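Local coordinates for 5,10-methylenetetrahydrofolate dehydrogenase (Bombyx mori, PDB 5ZF1), which probably oxidises 5,10-methylenetetrahydrofolate to 5,10-methenyltetrahydrofolate with NADP+ as the electron acceptor, at residues L10-K15 and A57-I62; R51-A56 and A283-N288; P135-A140 and T289-Q294; V145-K150 and G278-A283. All coordinates share one frame; numbering follows the deposited sequence.

Interaction 1: L10-K15 and A57-I62; sequences LAMEIK and AKFVGI
Phe59 meets Met12 and Lys15, and Val60 meets Lys15, where the C-terminal end of one helix lies against another helix. One contact is sulfur-aromatic. Met12 SD stands 4.0 Å from Phe59 CZ and approaches the ring obliquely, 38° off its normal. This is a Met-aromatic contact. Met12 reaches the ring because its chain bends at both chi2 and chi3, and the two side chains cross at about a right angle. Phe59 itself extends toward the other helix with CG anti to the backbone N (chi1 -176°).

The aliphatic packing centres on Lys15. Its CB touches Phe59 CD1 and Val60 CG1, while the chain beyond leads away from the contact. The backbone takes part as well. Lys15 O lies near the plane of the Phe59 ring, at its edge, 3.8 Å from Phe59 CE1. Lys15 O is also 3.3 Å from Val60 CG1.

Val60 is the last helical residue before Gly61, which has positive phi. Ala57 O accepts from both Gly61 N and Ile62 N as the helix ends.

The contact joins helix 7-26 to helix 44-60 in the catalytic domain. Lys19 makes a cation-pi contact with Phe59, and Leu18 and Ile22 touch Val60. Leu10 and Ile14 pack on helices 140-151 and 277-298, while Ile62 leads on toward strand 63-69.

Interaction 2: R51-A56 and A283-N288; sequences RNKVEA and AMLMHN
Leu285 and Met286 are the two side chains that meet helix 44-60, through Lys53 and Ala56. Ala283 comes first along the second segment. Ala283 CA is 7.1 Å from Ala56 CA, but the Ala283 side chain points away.

Leu285 follows two residues later. Leu285 CD1 sits against the methylenes of Lys53, 3.7 Å from Lys53 CE, with CG and CD of the lysine also close. Lys53 is extended beyond CG, which lays this aliphatic length against a single methyl. The two side chains cross obliquely. The ammonium end has its own partner, because Lys53 NZ is hydrogen-bonded to Gln97 OE1.

Met286 comes next and reaches across between the helices. Met286 CG rests 4.1 Å from Ala56 CB. The chain then bends at chi2 (-53°) and chi3. This puts Met286 CE 3.4 Å from Lys53 O, against the backbone of the other helix. Ala56 has only a methyl to offer, and the methionine packs on it.

His287 and Asn288 turn to other surroundings. His287 ND1 donates to Asn288 OD1 over 3.2 Å, close to the plane of the imidazole. Asn288 ND2 is hydrogen-bonded to Val138 O and Ile119 O.

The two helix segments cross at -58°, with their axes 9.7 Å apart at the closest point. Leu285 and Lys53 also touch Leu95 of strand 93-96. Leu285 packs on Ala140 of helix 140-151, and Ala56 touches Lys15 of helix 7-26.

Interaction 3: P135-A140 and T289-Q294; sequences PTIVPA and TFQAAQ
Gln291 turns the edge of its amide toward Thr136, and Thr136 O lies close to the amide plane. Gln291 NE2 donates to Thr136 O at 2.9 Å, nearly straight (165°). The nitrogen sits well above the carbonyl plane of Thr136, 53° out of it, and so is not on a lone pair. The other flat group is the Phe290 ring. Gln294 NE2 sits over the centre of one face of the Phe290 ring, 3.1 Å above the plane. Trp25 meets this ring edge-to-face.

The carbonyl end of Gln291 is used too. A water donates to Gln291 OE1 at 2.7 Å and accepts from Val138 N at 2.9 Å. One amide therefore serves a carbonyl oxygen directly and a backbone N-H through water. These two bonds fix which way round the amide faces. The side chain spans the gap because CG is anti to the backbone N (chi1 -178°) and the rest is extended.

Apolar contact is slight, with Ile137 CD1 4.3 Å from Ala292 CB. Ile137 CG1 lies beside the amide nitrogen, 4.0 Å from Gln291 NE2. The hydroxyl of Thr136 is hydrogen-bonded to Asn126 O.

The loop links helix 124-131 to helix 140-151, with Pro139 at the N-cap position of the latter. Loop and helix 277-298 both belong to the NAD(P)-binding domain, which is of the Rossmann type. Within it, a side-chain amide ties loop backbone to helix.

Interaction 4: V145-K150 and G278-A283; sequences VVEMLK and GPMTVA. With SO4 (sulfate ion), chain F.
The methyl of Met280 makes the closest approaches to Glu147 and Met148. Met280 CE reaches out from helix 277-298 and lies 3.9 Å from both Glu147 CB and Met148 CG. The Met280 chain bends at chi2 and chi3 (-60° and -69°). These bends turn the methyl between two neighbouring residues of helix 140-151. Met148 runs at a slant to Met280, and Met148 SD is 4.2 Å from Met280 CG. Glu147 crosses Met280 at about a right angle and touches it with its aliphatic part.

Leu10 and Ile14 of helix 7-26 pack on Met280 as well, and Met148 touches Ile238 of strand 236-239.

At the start of helix 277-298 a sulfate ion, probably from the crystallisation liquor, accepts a hydrogen bond from Gly278 N. The Gly278 N to sulfate O4 distance is 2.9 Å. Gly276 N and Val277 N bind the same ion. Backbone N-H groups at a helix N-terminus would favour an anion here.

The chemistry thus divides in two. The helices meet through methionine and methylene packing. The Glu147 carboxylate is paired with Arg151 in a salt bridge, and the sulfate sits on backbone N-H groups, away from the side-chain packing.

How the interactions relate
Helix 277-298 is the common element. Interactions 4, 2 and 3 follow one another along it, and their centres are 12 to 14 Å apart. Interaction 4 shares Ala283 with interaction 2. Interaction 1 does not use this helix, but its centre is about 7 Å from that of interaction 2, and both draw on helix 44-60. Along the chain, interaction 1 crosses interaction 2 and closes before 3 and 4 open. The segments of 2 and 3 also alternate, and 4 lies within both of their spans. Interaction 2 joins the catalytic and NAD(P)-binding domains. The C-terminal helix thus returns to pack on the catalytic domain and ties it to the NAD(P)-binding part.

Interaction 1: L10-K15 and A57-I62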
loop_
_atom_site.group_PDB
_atom_site.type_symbol
_atom_site.label_atom_id
_atom_site.label_comp_id
_atom_site.label_asym_id
_atom_site.label_seq_id
_atom_site.Cartn_x
_atom_site.Cartn_y
_atom_site.Cartn_z
ATOM N N LEU B 10 -22.677 12.103 12.527
ATOM C CA LEU B 10 -21.453 12.738 12.046
ATOM C C LEU B 10 -21.553 13.067 10.563
ATOM O O LEU B 10 -21.093 14.130 10.121
ATOM C CB LEU B 10 -20.251 11.831 12.307
ATOM C CG LEU B 10 -18.893 12.402 11.889
ATOM C CD1 LEU B 10 -18.665 13.750 12.546
ATOM C CD2 LEU B 10 -17.755 11.438 12.224
ATOM N N ALA B 11 -22.126 12.154 9.777
ATOM C CA ALA B 11 -22.277 12.395 8.347
ATOM C C ALA B 11 -23.129 13.629 8.093
ATOM O O ALA B 11 -22.828 14.426 7.201
ATOM C CB ALA B 11 -22.894 11.175 7.666
ATOM N N MET B 12 -24.199 13.797 8.869
ATOM C CA MET B 12 -24.990 15.023 8.778
ATOM C C MET B 12 -24.132 16.260 9.034
ATOM O O MET B 12 -24.183 17.227 8.264
ATOM C CB MET B 12 -26.170 14.971 9.751
ATOM C CG MET B 12 -27.161 16.123 9.570
ATOM S SD MET B 12 -27.746 16.293 7.864
ATOM C CE MET B 12 -28.280 14.614 7.519
ATOM N N GLU B 13 -23.323 16.246 10.101
ATOM C CA GLU B 13 -22.423 17.369 10.370
ATOM C C GLU B 13 -21.517 17.638 9.180
ATOM O O GLU B 13 -21.370 18.779 8.737
ATOM C CB GLU B 13 -21.564 17.090 11.607
ATOM C CG GLU B 13 -22.299 17.007 12.928
ATOM C CD GLU B 13 -21.347 16.754 14.091
ATOM O OE1 GLU B 13 -20.270 17.391 14.134
ATOM O OE2 GLU B 13 -21.671 15.911 14.955
ATOM N N ILE B 14 -20.905 16.579 8.648
ATOM C CA ILE B 14 -20.002 16.702 7.508
ATOM C C ILE B 14 -20.737 17.237 6.278
ATOM O O ILE B 14 -20.225 18.113 5.567
ATOM C CB ILE B 14 -19.342 15.329 7.247
ATOM C CG1 ILE B 14 -18.242 15.073 8.280
ATOM C CG2 ILE B 14 -18.789 15.233 5.854
ATOM C CD1 ILE B 14 -17.763 13.646 8.302
ATOM N N LYS B 15 -21.939 16.719 6.003
ATOM C CA LYS B 15 -22.688 17.166 4.830
ATOM C C LYS B 15 -23.089 18.632 4.954
ATOM O O LYS B 15 -23.113 19.352 3.952
ATOM C CB LYS B 15 -23.911 16.281 4.619
ATOM C CG LYS B 15 -23.581 14.951 3.936
ATOM C CD LYS B 15 -24.810 14.081 3.733
ATOM C CE LYS B 15 -25.327 13.529 5.058
ATOM N NZ LYS B 15 -26.330 12.453 4.824
ATOM N N ALA B 57 -25.890 14.102 -2.688
ATOM C CA ALA B 57 -25.420 15.101 -3.640
ATOM C C ALA B 57 -26.363 16.297 -3.670
ATOM O O ALA B 57 -25.930 17.449 -3.586
ATOM C CB ALA B 57 -25.286 14.486 -5.031
ATOM N N LYS B 58 -27.666 16.032 -3.788
ATOM C CA LYS B 58 -28.644 17.116 -3.759
ATOM C C LYS B 58 -28.494 17.958 -2.502
ATOM O O LYS B 58 -28.514 19.193 -2.563
ATOM C CB LYS B 58 -30.058 16.541 -3.849
ATOM C CG LYS B 58 -30.635 16.515 -5.251
ATOM C CD LYS B 58 -32.156 16.434 -5.222
ATOM C CE LYS B 58 -32.774 17.693 -4.646
ATOM N NZ LYS B 58 -34.079 18.017 -5.296
ATOM N N PHE B 59 -28.296 17.302 -1.356
ATOM C CA PHE B 59 -28.209 18.025 -0.096
ATOM C C PHE B 59 -27.042 19.004 -0.088
ATOM O O PHE B 59 -27.192 20.144 0.356
ATOM C CB PHE B 59 -28.093 17.044 1.074
ATOM C CG PHE B 59 -28.092 17.707 2.423
ATOM C CD1 PHE B 59 -26.912 18.168 2.989
ATOM C CD2 PHE B 59 -29.275 17.867 3.131
ATOM C CE1 PHE B 59 -26.902 18.772 4.223
ATOM C CE2 PHE B 59 -29.275 18.474 4.372
ATOM C CZ PHE B 59 -28.087 18.930 4.919
ATOM N N VAL B 60 -25.867 18.583 -0.571
ATOM C CA VAL B 60 -24.673 19.418 -0.468
ATOM C C VAL B 60 -24.459 20.335 -1.663
ATOM O O VAL B 60 -23.570 21.195 -1.614
ATOM C CB VAL B 60 -23.402 18.563 -0.264
ATOM C CG1 VAL B 60 -23.514 17.777 1.028
ATOM C CG2 VAL B 60 -23.176 17.636 -1.461
ATOM N N GLY B 61 -25.240 20.196 -2.728
ATOM C CA GLY B 61 -25.083 21.055 -3.884
ATOM C C GLY B 61 -24.219 20.475 -4.974
ATOM O O GLY B 61 -23.652 21.234 -5.764
ATOM N N ILE B 62 -24.074 19.161 -5.012
ATOM C CA ILE B 62 -23.422 18.442 -6.097
ATOM C C ILE B 62 -24.501 17.975 -7.070
ATOM O O ILE B 62 -25.590 17.565 -6.656
ATOM C CB ILE B 62 -22.603 17.272 -5.515
ATOM C CG1 ILE B 62 -21.376 17.825 -4.788
ATOM C CG2 ILE B 62 -22.219 16.236 -6.599
ATOM C CD1 ILE B 62 -20.590 16.773 -4.017
#

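Interaction 2: R51-A56 and A283-N288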
loop_
_atom_site.group_PDB
_atom_site.type_symbol
_atom_site.label_atom_id
_atom_site.label_comp_id
_atom_site.label_asym_id
_atom_site.label_seq_id
_atom_site.Cartn_x
_atom_site.Cartn_y
_atom_site.Cartn_z
ATOM N N ARG B 51 -29.276 5.692 -4.940
ATOM C CA ARG B 51 -30.213 6.741 -4.557
ATOM C C ARG B 51 -29.699 7.512 -3.343
ATOM O O ARG B 51 -29.852 8.736 -3.265
ATOM C CB ARG B 51 -31.586 6.144 -4.277
ATOM C CG ARG B 51 -32.591 7.160 -3.743
ATOM C CD ARG B 51 -33.964 6.548 -3.478
ATOM N NE ARG B 51 -34.074 5.192 -4.005
ATOM C CZ ARG B 51 -34.169 4.106 -3.246
ATOM N NH1 ARG B 51 -34.169 4.219 -1.925
ATOM N NH2 ARG B 51 -34.265 2.910 -3.807
ATOM N N ASN B 52 -29.056 6.821 -2.394
ATOM C CA ASN B 52 -28.477 7.502 -1.236
ATOM C C ASN B 52 -27.378 8.472 -1.652
ATOM O O ASN B 52 -27.283 9.579 -1.106
ATOM C CB ASN B 52 -27.925 6.480 -0.240
ATOM C CG ASN B 52 -28.992 5.550 0.292
ATOM O OD1 ASN B 52 -30.182 5.753 0.071
ATOM N ND2 ASN B 52 -28.564 4.514 1.004
ATOM N N LYS B 53 -26.524 8.069 -2.600
ATOM C CA LYS B 53 -25.485 8.974 -3.084
ATOM C C LYS B 53 -26.103 10.190 -3.763
ATOM O O LYS B 53 -25.643 11.321 -3.564
ATOM C CB LYS B 53 -24.536 8.239 -4.032
ATOM C CG LYS B 53 -23.857 7.012 -3.399
ATOM C CD LYS B 53 -23.130 6.137 -4.430
ATOM C CE LYS B 53 -22.677 4.820 -3.806
ATOM N NZ LYS B 53 -21.668 4.083 -4.638
ATOM N N VAL B 54 -27.172 9.976 -4.538
ATOM C CA VAL B 54 -27.842 11.080 -5.225
ATOM C C VAL B 54 -28.524 12.012 -4.226
ATOM O O VAL B 54 -28.478 13.240 -4.369
ATOM C CB VAL B 54 -28.848 10.535 -6.258
ATOM C CG1 VAL B 54 -29.663 11.675 -6.862
ATOM C CG2 VAL B 54 -28.126 9.767 -7.346
ATOM N N GLU B 55 -29.178 11.452 -3.209
ATOM C CA GLU B 55 -29.805 12.301 -2.200
ATOM C C GLU B 55 -28.777 13.133 -1.442
ATOM O O GLU B 55 -29.024 14.302 -1.125
ATOM C CB GLU B 55 -30.631 11.457 -1.228
ATOM C CG GLU B 55 -31.900 10.878 -1.837
ATOM C CD GLU B 55 -32.555 9.843 -0.940
ATOM O OE1 GLU B 55 -32.224 9.804 0.265
ATOM O OE2 GLU B 55 -33.409 9.075 -1.433
ATOM N N ALA B 56 -27.615 12.558 -1.136
ATOM C CA ALA B 56 -26.609 13.369 -0.461
ATOM C C ALA B 56 -26.023 14.421 -1.397
ATOM O O ALA B 56 -25.689 15.526 -0.953
ATOM C CB ALA B 56 -25.502 12.485 0.117
ATOM N N ALA B 283 -21.054 10.449 2.585
ATOM C CA ALA B 283 -20.545 11.800 2.819
ATOM C C ALA B 283 -19.115 11.937 2.320
ATOM O O ALA B 283 -18.743 12.968 1.752
ATOM C CB ALA B 283 -20.619 12.150 4.305
ATOM N N MET B 284 -18.295 10.901 2.514
ATOM C CA MET B 284 -16.929 10.971 2.009
ATOM C C MET B 284 -16.866 10.894 0.492
ATOM O O MET B 284 -15.957 11.481 -0.107
ATOM C CB MET B 284 -16.082 9.867 2.642
ATOM C CG MET B 284 -15.825 10.080 4.109
ATOM S SD MET B 284 -14.960 11.611 4.439
ATOM C CE MET B 284 -16.303 12.489 5.169
ATOM N N LEU B 285 -17.794 10.168 -0.158
ATOM C CA LEU B 285 -17.875 10.229 -1.615
ATOM C C LEU B 285 -18.145 11.655 -2.082
ATOM O O LEU B 285 -17.626 12.088 -3.116
ATOM C CB LEU B 285 -18.978 9.310 -2.146
ATOM C CG LEU B 285 -18.744 7.799 -2.136
ATOM C CD1 LEU B 285 -20.020 7.065 -2.525
ATOM C CD2 LEU B 285 -17.583 7.437 -3.064
ATOM N N MET B 286 -18.976 12.386 -1.339
ATOM C CA MET B 286 -19.247 13.780 -1.690
ATOM C C MET B 286 -18.012 14.642 -1.484
ATOM O O MET B 286 -17.696 15.508 -2.317
ATOM C CB MET B 286 -20.427 14.297 -0.860
ATOM C CG MET B 286 -21.726 13.559 -1.143
ATOM S SD MET B 286 -22.163 13.497 -2.893
ATOM C CE MET B 286 -22.300 11.728 -3.157
ATOM N N HIS B 287 -17.296 14.415 -0.378
ATOM C CA HIS B 287 -16.010 15.067 -0.175
ATOM C C HIS B 287 -15.079 14.828 -1.358
ATOM O O HIS B 287 -14.409 15.753 -1.843
ATOM C CB HIS B 287 -15.371 14.563 1.123
ATOM C CG HIS B 287 -13.934 14.950 1.274
ATOM N ND1 HIS B 287 -12.899 14.156 0.827
ATOM C CD2 HIS B 287 -13.361 16.072 1.768
ATOM C CE1 HIS B 287 -11.748 14.756 1.081
ATOM N NE2 HIS B 287 -12.002 15.921 1.647
ATOM N N ASN B 288 -14.992 13.573 -1.811
ATOM C CA ASN B 288 -14.088 13.240 -2.904
ATOM C C ASN B 288 -14.507 13.906 -4.208
ATOM O O ASN B 288 -13.646 14.306 -4.998
ATOM C CB ASN B 288 -14.033 11.723 -3.104
ATOM C CG ASN B 288 -13.222 11.021 -2.043
ATOM O OD1 ASN B 288 -12.656 11.661 -1.163
ATOM N ND2 ASN B 288 -13.122 9.690 -2.153
#

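Interaction 3: P135-A140 and T289-Q294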
loop_
_atom_site.group_PDB
_atom_site.type_symbol
_atom_site.label_atom_id
_atom_site.label_comp_id
_atom_site.label_asym_id
_atom_site.label_seq_id
_atom_site.Cartn_x
_atom_site.Cartn_y
_atom_site.Cartn_z
ATOM N N PRO B 135 -0.677 12.886 -1.494
ATOM C CA PRO B 135 -2.084 13.307 -1.648
ATOM C C PRO B 135 -2.753 12.620 -2.832
ATOM O O PRO B 135 -2.196 12.553 -3.932
ATOM C CB PRO B 135 -1.985 14.825 -1.865
ATOM C CG PRO B 135 -0.643 15.214 -1.363
ATOM C CD PRO B 135 0.248 14.027 -1.613
ATOM N N THR B 136 -3.967 12.127 -2.617
ATOM C CA THR B 136 -4.629 11.343 -3.655
ATOM C C THR B 136 -6.139 11.420 -3.439
ATOM O O THR B 136 -6.623 12.164 -2.578
ATOM C CB THR B 136 -4.089 9.899 -3.639
ATOM O OG1 THR B 136 -4.541 9.184 -4.791
ATOM C CG2 THR B 136 -4.553 9.138 -2.405
ATOM N N ILE B 137 -6.890 10.671 -4.237
ATOM C CA ILE B 137 -8.290 10.386 -3.928
ATOM C C ILE B 137 -8.317 9.084 -3.143
ATOM O O ILE B 137 -7.887 8.039 -3.644
ATOM C CB ILE B 137 -9.145 10.284 -5.197
ATOM C CG1 ILE B 137 -9.059 11.599 -5.973
ATOM C CG2 ILE B 137 -10.592 9.931 -4.800
ATOM C CD1 ILE B 137 -9.967 11.669 -7.195
ATOM N N VAL B 138 -8.814 9.148 -1.914
ATOM C CA VAL B 138 -8.770 8.015 -0.986
ATOM C C VAL B 138 -10.106 7.279 -1.004
ATOM O O VAL B 138 -11.163 7.926 -1.097
ATOM C CB VAL B 138 -8.421 8.510 0.425
ATOM C CG1 VAL B 138 -8.421 7.373 1.403
ATOM C CG2 VAL B 138 -7.086 9.247 0.416
ATOM N N PRO B 139 -10.121 5.940 -0.926
ATOM C CA PRO B 139 -11.398 5.219 -0.917
ATOM C C PRO B 139 -12.291 5.685 0.225
ATOM O O PRO B 139 -11.824 5.987 1.323
ATOM C CB PRO B 139 -10.974 3.756 -0.751
ATOM C CG PRO B 139 -9.591 3.729 -1.371
ATOM C CD PRO B 139 -8.959 5.033 -1.004
ATOM N N ALA B 140 -13.594 5.759 -0.055
ATOM C CA ALA B 140 -14.501 6.535 0.792
ATOM C C ALA B 140 -14.759 5.872 2.143
ATOM O O ALA B 140 -14.822 6.555 3.174
ATOM C CB ALA B 140 -15.822 6.767 0.053
ATOM N N THR B 289 -15.814 14.048 -4.443
ATOM C CA THR B 289 -16.275 14.705 -5.665
ATOM C C THR B 289 -15.913 16.187 -5.655
ATOM O O THR B 289 -15.432 16.725 -6.661
ATOM C CB THR B 289 -17.792 14.505 -5.821
ATOM O OG1 THR B 289 -18.096 13.105 -5.858
ATOM C CG2 THR B 289 -18.304 15.139 -7.117
ATOM N N PHE B 290 -16.110 16.839 -4.509
ATOM C CA PHE B 290 -15.700 18.225 -4.320
ATOM C C PHE B 290 -14.187 18.372 -4.445
ATOM O O PHE B 290 -13.700 19.303 -5.099
ATOM C CB PHE B 290 -16.197 18.710 -2.959
ATOM C CG PHE B 290 -15.882 20.157 -2.662
ATOM C CD1 PHE B 290 -15.824 21.101 -3.682
ATOM C CD2 PHE B 290 -15.647 20.569 -1.354
ATOM C CE1 PHE B 290 -15.531 22.414 -3.399
ATOM C CE2 PHE B 290 -15.361 21.884 -1.073
ATOM C CZ PHE B 290 -15.306 22.809 -2.092
ATOM N N GLN B 291 -13.424 17.458 -3.829
ATOM C CA GLN B 291 -11.969 17.493 -3.973
ATOM C C GLN B 291 -11.551 17.379 -5.433
ATOM O O GLN B 291 -10.659 18.103 -5.887
ATOM C CB GLN B 291 -11.340 16.364 -3.150
ATOM C CG GLN B 291 -9.821 16.306 -3.178
ATOM C CD GLN B 291 -9.308 14.923 -2.772
ATOM O OE1 GLN B 291 -9.911 14.259 -1.936
ATOM N NE2 GLN B 291 -8.185 14.507 -3.338
ATOM N N ALA B 292 -12.164 16.459 -6.180
ATOM C CA ALA B 292 -11.799 16.291 -7.584
ATOM C C ALA B 292 -12.140 17.538 -8.392
ATOM O O ALA B 292 -11.331 17.999 -9.208
ATOM C CB ALA B 292 -12.489 15.065 -8.172
ATOM N N ALA B 293 -13.329 18.100 -8.177
ATOM C CA ALA B 293 -13.719 19.294 -8.923
ATOM C C ALA B 293 -12.753 20.440 -8.673
ATOM O O ALA B 293 -12.434 21.202 -9.594
ATOM C CB ALA B 293 -15.150 19.709 -8.560
ATOM N N GLN B 294 -12.266 20.579 -7.435
ATOM C CA GLN B 294 -11.311 21.648 -7.158
ATOM C C GLN B 294 -9.982 21.394 -7.854
ATOM O O GLN B 294 -9.393 22.312 -8.434
ATOM C CB GLN B 294 -11.088 21.792 -5.660
ATOM C CG GLN B 294 -12.325 22.125 -4.861
ATOM C CD GLN B 294 -11.999 22.249 -3.397
ATOM O OE1 GLN B 294 -11.321 23.185 -2.980
ATOM N NE2 GLN B 294 -12.440 21.277 -2.610
HETATM O O HOH W 1 -9.870 11.712 -0.911
#

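Interaction 4: V145-K150 and G278-A283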
loop_
_atom_site.group_PDB
_atom_site.type_symbol
_atom_site.label_atom_id
_atom_site.label_comp_id
_atom_site.label_asym_id
_atom_site.label_seq_id
_atom_site.Cartn_x
_atom_site.Cartn_y
_atom_site.Cartn_z
ATOM N N VAL B 145 -13.846 5.891 8.086
ATOM C CA VAL B 145 -13.287 5.401 9.346
ATOM C C VAL B 145 -12.296 6.398 9.922
ATOM O O VAL B 145 -12.358 6.749 11.108
ATOM C CB VAL B 145 -12.631 4.025 9.137
ATOM C CG1 VAL B 145 -11.821 3.637 10.378
ATOM C CG2 VAL B 145 -13.695 3.032 8.859
ATOM N N VAL B 146 -11.356 6.863 9.094
ATOM C CA VAL B 146 -10.356 7.816 9.555
ATOM C C VAL B 146 -11.030 9.086 10.062
ATOM O O VAL B 146 -10.625 9.659 11.081
ATOM C CB VAL B 146 -9.348 8.107 8.427
ATOM C CG1 VAL B 146 -8.610 9.421 8.674
ATOM C CG2 VAL B 146 -8.373 6.966 8.297
ATOM N N GLU B 147 -12.086 9.527 9.379
ATOM C CA GLU B 147 -12.790 10.739 9.797
ATOM C C GLU B 147 -13.534 10.534 11.115
ATOM O O GLU B 147 -13.621 11.459 11.934
ATOM C CB GLU B 147 -13.747 11.185 8.687
ATOM C CG GLU B 147 -14.241 12.631 8.801
ATOM C CD GLU B 147 -13.130 13.680 8.722
ATOM O OE1 GLU B 147 -12.094 13.448 8.055
ATOM O OE2 GLU B 147 -13.304 14.757 9.325
ATOM N N MET B 148 -14.085 9.338 11.346
ATOM C CA MET B 148 -14.733 9.071 12.623
ATOM C C MET B 148 -13.725 9.164 13.765
ATOM O O MET B 148 -14.026 9.725 14.828
ATOM C CB MET B 148 -15.416 7.701 12.588
ATOM C CG MET B 148 -16.533 7.604 11.546
ATOM S SD MET B 148 -17.387 6.017 11.429
ATOM C CE MET B 148 -17.427 5.463 13.133
ATOM N N LEU B 149 -12.508 8.658 13.548
ATOM C CA LEU B 149 -11.481 8.733 14.581
ATOM C C LEU B 149 -11.077 10.172 14.855
ATOM O O LEU B 149 -10.932 10.572 16.017
ATOM C CB LEU B 149 -10.259 7.921 14.176
ATOM C CG LEU B 149 -10.481 6.407 14.122
ATOM C CD1 LEU B 149 -9.373 5.739 13.333
ATOM C CD2 LEU B 149 -10.601 5.845 15.527
ATOM N N LYS B 150 -10.871 10.959 13.795
ATOM C CA LYS B 150 -10.448 12.345 13.980
ATOM C C LYS B 150 -11.550 13.179 14.609
ATOM O O LYS B 150 -11.286 14.000 15.487
ATOM C CB LYS B 150 -10.024 12.952 12.641
ATOM C CG LYS B 150 -8.847 12.232 12.006
ATOM C CD LYS B 150 -8.411 12.876 10.700
ATOM C CE LYS B 150 -7.347 13.936 10.933
ATOM N NZ LYS B 150 -7.839 15.109 11.719
ATOM N N GLY B 278 -22.249 3.533 6.531
ATOM C CA GLY B 278 -22.815 3.760 5.219
ATOM C C GLY B 278 -23.018 5.233 4.920
ATOM O O GLY B 278 -22.510 5.765 3.928
ATOM N N PRO B 279 -23.782 5.924 5.771
ATOM C CA PRO B 279 -23.922 7.380 5.600
ATOM C C PRO B 279 -22.597 8.127 5.617
ATOM O O PRO B 279 -22.431 9.102 4.872
ATOM C CB PRO B 279 -24.823 7.779 6.777
ATOM C CG PRO B 279 -25.612 6.551 7.076
ATOM C CD PRO B 279 -24.730 5.381 6.761
ATOM N N MET B 280 -21.642 7.695 6.448
ATOM C CA MET B 280 -20.315 8.305 6.452
ATOM C C MET B 280 -19.582 8.061 5.136
ATOM O O MET B 280 -18.890 8.952 4.626
ATOM C CB MET B 280 -19.495 7.751 7.619
ATOM C CG MET B 280 -19.701 8.440 8.956
ATOM S SD MET B 280 -19.292 10.187 8.953
ATOM C CE MET B 280 -17.497 10.110 8.777
ATOM N N THR B 281 -19.683 6.849 4.594
ATOM C CA THR B 281 -19.088 6.570 3.289
ATOM C C THR B 281 -19.664 7.488 2.215
ATOM O O THR B 281 -18.930 8.051 1.396
ATOM C CB THR B 281 -19.311 5.098 2.928
ATOM O OG1 THR B 281 -18.658 4.274 3.901
ATOM C CG2 THR B 281 -18.774 4.791 1.537
ATOM N N VAL B 282 -20.984 7.667 2.215
ATOM C CA VAL B 282 -21.607 8.507 1.198
ATOM C C VAL B 282 -21.149 9.957 1.342
ATOM O O VAL B 282 -20.859 10.629 0.344
ATOM C CB VAL B 282 -23.139 8.369 1.268
ATOM C CG1 VAL B 282 -23.804 9.435 0.444
ATOM C CG2 VAL B 282 -23.553 6.998 0.742
ATOM N N ALA B 283 -21.054 10.449 2.585
ATOM C CA ALA B 283 -20.545 11.800 2.819
ATOM C C ALA B 283 -19.115 11.937 2.320
ATOM O O ALA B 283 -18.743 12.968 1.752
ATOM C CB ALA B 283 -20.619 12.150 4.305
HETATM S S SO4 F . -24.082 0.932 8.532
HETATM O O1 SO4 F . -25.033 1.816 9.199
HETATM O O2 SO4 F . -22.772 1.068 9.172
HETATM O O3 SO4 F . -24.523 -0.452 8.651
HETATM O O4 SO4 F . -24.033 1.299 7.120
#